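PDB 1S29: La protein from Trypanosoma brucei, which probably binds RNA through its N-terminal La motif, a winged-helix domain that forms this fragment and uses a conserved aromatic patch. Local coordinates for residues K16-Y21 and E74-S79. Numbering follows the deposited sequence.
Sequences KQVEFY and EKLVLS
Glu19, near the C-terminal end of helix 8-21, runs past Leu76 of strand 76-78 toward the loop that precedes the strand. Its CB leaves the helix to one side of the strand rather than straight at it. CG then meets the leucine: CG of Glu19 lies 3.8 Å from CD1 of Leu76. With CG anti to the carbonyl carbon (chi1 -62°) and the chain extended beyond it (chi2 178°), the carboxylate is carried past the leucine to the turn before the strand. There CD of Glu19 sits 4.2 Å from the aliphatic CD of Lys75. OE1 stays 4.5 Å from NZ of Lys75, too far for a salt bridge. OE2 is bridged by water: the water donates to OE2 of Glu19 at 2.9 Å and accepts from the backbone N of Glu74 at 3.0 Å. The same oxygen hydrogen-bonds directly to OG of Ser73 and to NE2 of Gln15, one turn back on the helix.

Beside this polar edge, CD1 of Leu76 also presses against CG1 of Val18 at 3.5 Å, so one methyl touches two successive helix residues. Leu76 also touches Phe22, Val85 and Ile70, and so links helix 8-21 with strand 84-87 and helix 63-70 in the winged-helix core.

No direct hydrogen bond links the two segments. The buried Val18-Leu76 methyl contact makes up the apolar side, while water and Ser73 tie the carboxylate to the turn. With three hydrogen-bonding partners on OE2, Glu19 is probably held as a carboxylate, and the nearby positive charge of Lys75 would probably favour the same charged form.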
ATOM      1  N   LYS A  16      -4.748   5.823  -4.029  1.00  7.63           N
ATOM      2  CA  LYS A  16      -5.767   5.015  -4.684  1.00  8.89           C
ATOM      3  C   LYS A  16      -5.211   3.751  -5.332  1.00  8.32           C
ATOM      4  O   LYS A  16      -5.912   2.751  -5.427  1.00  8.68           O
ATOM      5  CB  LYS A  16      -6.513   5.860  -5.709  1.00 11.23           C
ATOM      6  CG  LYS A  16      -7.302   6.992  -5.070  1.00 15.82           C
ATOM      7  CD  LYS A  16      -7.824   7.958  -6.108  1.00 19.67           C
ATOM      8  CE  LYS A  16      -8.546   9.123  -5.459  1.00 21.69           C
ATOM      9  NZ  LYS A  16      -9.092  10.060  -6.476  1.00 24.87           N
ATOM     10  N   GLN A  17      -3.953   3.794  -5.763  1.00  8.00           N
ATOM     11  CA  GLN A  17      -3.337   2.615  -6.371  1.00  7.80           C
ATOM     12  C   GLN A  17      -3.086   1.563  -5.290  1.00  7.69           C
ATOM     13  O   GLN A  17      -3.242   0.370  -5.538  1.00  8.29           O
ATOM     14  CB  GLN A  17      -2.024   2.987  -7.068  1.00  9.57           C
ATOM     15  CG  GLN A  17      -2.199   3.944  -8.244  1.00 12.55           C
ATOM     16  CD  GLN A  17      -2.800   3.272  -9.473  1.00 14.54           C
ATOM     17  OE1 GLN A  17      -3.833   2.609  -9.397  1.00 16.95           O
ATOM     18  NE2 GLN A  17      -2.149   3.452 -10.619  1.00 16.33           N
ATOM     19  N   VAL A  18      -2.686   2.002  -4.097  1.00  7.40           N
ATOM     20  CA  VAL A  18      -2.457   1.063  -2.999  1.00  7.03           C
ATOM     21  C   VAL A  18      -3.817   0.512  -2.572  1.00  7.89           C
ATOM     22  O   VAL A  18      -3.958  -0.684  -2.326  1.00  8.52           O
ATOM     23  CB  VAL A  18      -1.758   1.741  -1.784  1.00  6.29           C
ATOM     24  CG1 VAL A  18      -1.636   0.744  -0.627  1.00  6.75           C
ATOM     25  CG2 VAL A  18      -0.373   2.232  -2.184  1.00  8.94           C
ATOM     26  N   GLU A  19      -4.825   1.378  -2.502  1.00  7.86           N
ATOM     27  CA  GLU A  19      -6.159   0.926  -2.129  1.00  7.15           C
ATOM     28  C   GLU A  19      -6.659  -0.065  -3.186  1.00  8.30           C
ATOM     29  O   GLU A  19      -7.413  -0.985  -2.876  1.00  9.03           O
ATOM     30  CB  GLU A  19      -7.115   2.119  -2.010  1.00  8.43           C
ATOM     31  CG  GLU A  19      -6.687   3.098  -0.939  1.00  9.61           C
ATOM     32  CD  GLU A  19      -7.590   4.310  -0.830  1.00  9.26           C
ATOM     33  OE1 GLU A  19      -8.222   4.690  -1.839  1.00 11.60           O
ATOM     34  OE2 GLU A  19      -7.658   4.896   0.270  1.00 10.70           O
ATOM     35  N   PHE A  20      -6.229   0.123  -4.429  1.00  8.18           N
ATOM     36  CA  PHE A  20      -6.630  -0.766  -5.523  1.00  7.88           C
ATOM     37  C   PHE A  20      -6.171  -2.192  -5.263  1.00  8.66           C
ATOM     38  O   PHE A  20      -6.949  -3.140  -5.366  1.00  8.21           O
ATOM     39  CB  PHE A  20      -6.020  -0.278  -6.842  1.00  8.58           C
ATOM     40  CG  PHE A  20      -6.260  -1.198  -8.017  1.00 10.11           C
ATOM     41  CD1 PHE A  20      -7.460  -1.159  -8.722  1.00 11.63           C
ATOM     42  CD2 PHE A  20      -5.265  -2.076  -8.439  1.00 10.97           C
ATOM     43  CE1 PHE A  20      -7.663  -1.979  -9.837  1.00 11.26           C
ATOM     44  CE2 PHE A  20      -5.456  -2.901  -9.553  1.00 12.90           C
ATOM     45  CZ  PHE A  20      -6.663  -2.850 -10.253  1.00 12.52           C
ATOM     46  N   TYR A  21      -4.898  -2.352  -4.928  1.00  7.06           N
ATOM     47  CA  TYR A  21      -4.372  -3.682  -4.676  1.00  7.49           C
ATOM     48  C   TYR A  21      -5.040  -4.364  -3.490  1.00  8.13           C
ATOM     49  O   TYR A  21      -5.180  -5.587  -3.472  1.00  9.51           O
ATOM     50  CB  TYR A  21      -2.855  -3.617  -4.465  1.00  7.50           C
ATOM     51  CG  TYR A  21      -2.082  -3.367  -5.744  1.00  8.94           C
ATOM     52  CD1 TYR A  21      -1.335  -2.206  -5.921  1.00  9.05           C
ATOM     53  CD2 TYR A  21      -2.101  -4.298  -6.782  1.00 10.05           C
ATOM     54  CE1 TYR A  21      -0.623  -1.979  -7.102  1.00 10.95           C
ATOM     55  CE2 TYR A  21      -1.394  -4.077  -7.967  1.00 10.82           C
ATOM     56  CZ  TYR A  21      -0.657  -2.918  -8.117  1.00 10.05           C
ATOM     57  OH  TYR A  21       0.055  -2.708  -9.279  1.00 11.98           O
ATOM     58  N   GLU A  74      -8.737   5.806   4.500  1.00 13.12           N
ATOM     59  CA  GLU A  74      -9.658   5.340   5.526  1.00 16.09           C
ATOM     60  C   GLU A  74      -9.879   3.843   5.322  1.00 15.79           C
ATOM     61  O   GLU A  74     -10.594   3.199   6.089  1.00 18.49           O
ATOM     62  CB  GLU A  74     -10.991   6.089   5.419  1.00 18.71           C
ATOM     63  CG  GLU A  74     -10.831   7.605   5.446  1.00 24.82           C
ATOM     64  CD  GLU A  74     -12.145   8.354   5.295  1.00 28.47           C
ATOM     65  OE1 GLU A  74     -12.832   8.179   4.262  1.00 31.23           O
ATOM     66  OE2 GLU A  74     -12.489   9.130   6.212  1.00 30.64           O
ATOM     67  N   LYS A  75      -9.253   3.293   4.285  1.00 13.75           N
ATOM     68  CA  LYS A  75      -9.384   1.878   3.967  1.00 13.05           C
ATOM     69  C   LYS A  75      -8.128   1.109   4.348  1.00 11.75           C
ATOM     70  O   LYS A  75      -8.129  -0.123   4.374  1.00 12.57           O
ATOM     71  CB  LYS A  75      -9.636   1.690   2.467  1.00 15.02           C
ATOM     72  CG  LYS A  75     -10.876   2.390   1.945  1.00 16.74           C
ATOM     73  CD  LYS A  75     -11.031   2.177   0.450  1.00 20.69           C
ATOM     74  CE  LYS A  75     -12.305   2.813  -0.079  1.00 22.90           C
ATOM     75  NZ  LYS A  75     -12.308   4.297   0.090  1.00 25.21           N
ATOM     76  N   LEU A  76      -7.055   1.839   4.632  1.00 10.55           N
ATOM     77  CA  LEU A  76      -5.777   1.227   4.994  1.00 10.36           C
ATOM     78  C   LEU A  76      -5.296   1.747   6.340  1.00 10.71           C
ATOM     79  O   LEU A  76      -5.659   2.848   6.750  1.00 11.64           O
ATOM     80  CB  LEU A  76      -4.724   1.557   3.933  1.00 10.52           C
ATOM     81  CG  LEU A  76      -5.031   1.160   2.486  1.00  9.80           C
ATOM     82  CD1 LEU A  76      -4.123   1.939   1.550  1.00 11.78           C
ATOM     83  CD2 LEU A  76      -4.841  -0.343   2.295  1.00 11.17           C
ATOM     84  N   VAL A  77      -4.472   0.949   7.017  1.00  9.56           N
ATOM     85  CA  VAL A  77      -3.917   1.324   8.317  1.00 10.09           C
ATOM     86  C   VAL A  77      -2.424   1.007   8.311  1.00  9.37           C
ATOM     87  O   VAL A  77      -2.029  -0.117   7.983  1.00  8.61           O
ATOM     88  CB  VAL A  77      -4.563   0.525   9.475  1.00 10.49           C
ATOM     89  CG1 VAL A  77      -3.952   0.955  10.802  1.00 12.61           C
ATOM     90  CG2 VAL A  77      -6.059   0.737   9.491  1.00 11.98           C
ATOM     91  N   LEU A  78      -1.608   2.001   8.668  1.00  8.96           N
ATOM     92  CA  LEU A  78      -0.159   1.841   8.724  1.00  8.98           C
ATOM     93  C   LEU A  78       0.255   1.267  10.079  1.00 10.39           C
ATOM     94  O   LEU A  78      -0.385   1.532  11.097  1.00 10.41           O
ATOM     95  CB  LEU A  78       0.532   3.196   8.512  1.00  9.72           C
ATOM     96  CG  LEU A  78       0.535   3.726   7.075  1.00  9.69           C
ATOM     97  CD1 LEU A  78       0.915   5.209   7.051  1.00 10.94           C
ATOM     98  CD2 LEU A  78       1.507   2.898   6.242  1.00  9.01           C
ATOM     99  N   SER A  79       1.320   0.475  10.079  1.00 10.02           N
ATOM    100  CA  SER A  79       1.814  -0.116  11.314  1.00 11.77           C
ATOM    101  C   SER A  79       2.422   1.001  12.153  1.00 13.77           C
ATOM    102  O   SER A  79       2.776   2.054  11.626  1.00 14.14           O
ATOM    103  CB  SER A  79       2.861  -1.200  11.015  1.00 10.91           C
ATOM    104  OG  SER A  79       3.972  -0.689  10.304  1.00  9.77           O
TER
HETATM  105  O   HOH W   1      -9.789   6.297   1.729  1.00 22.08           O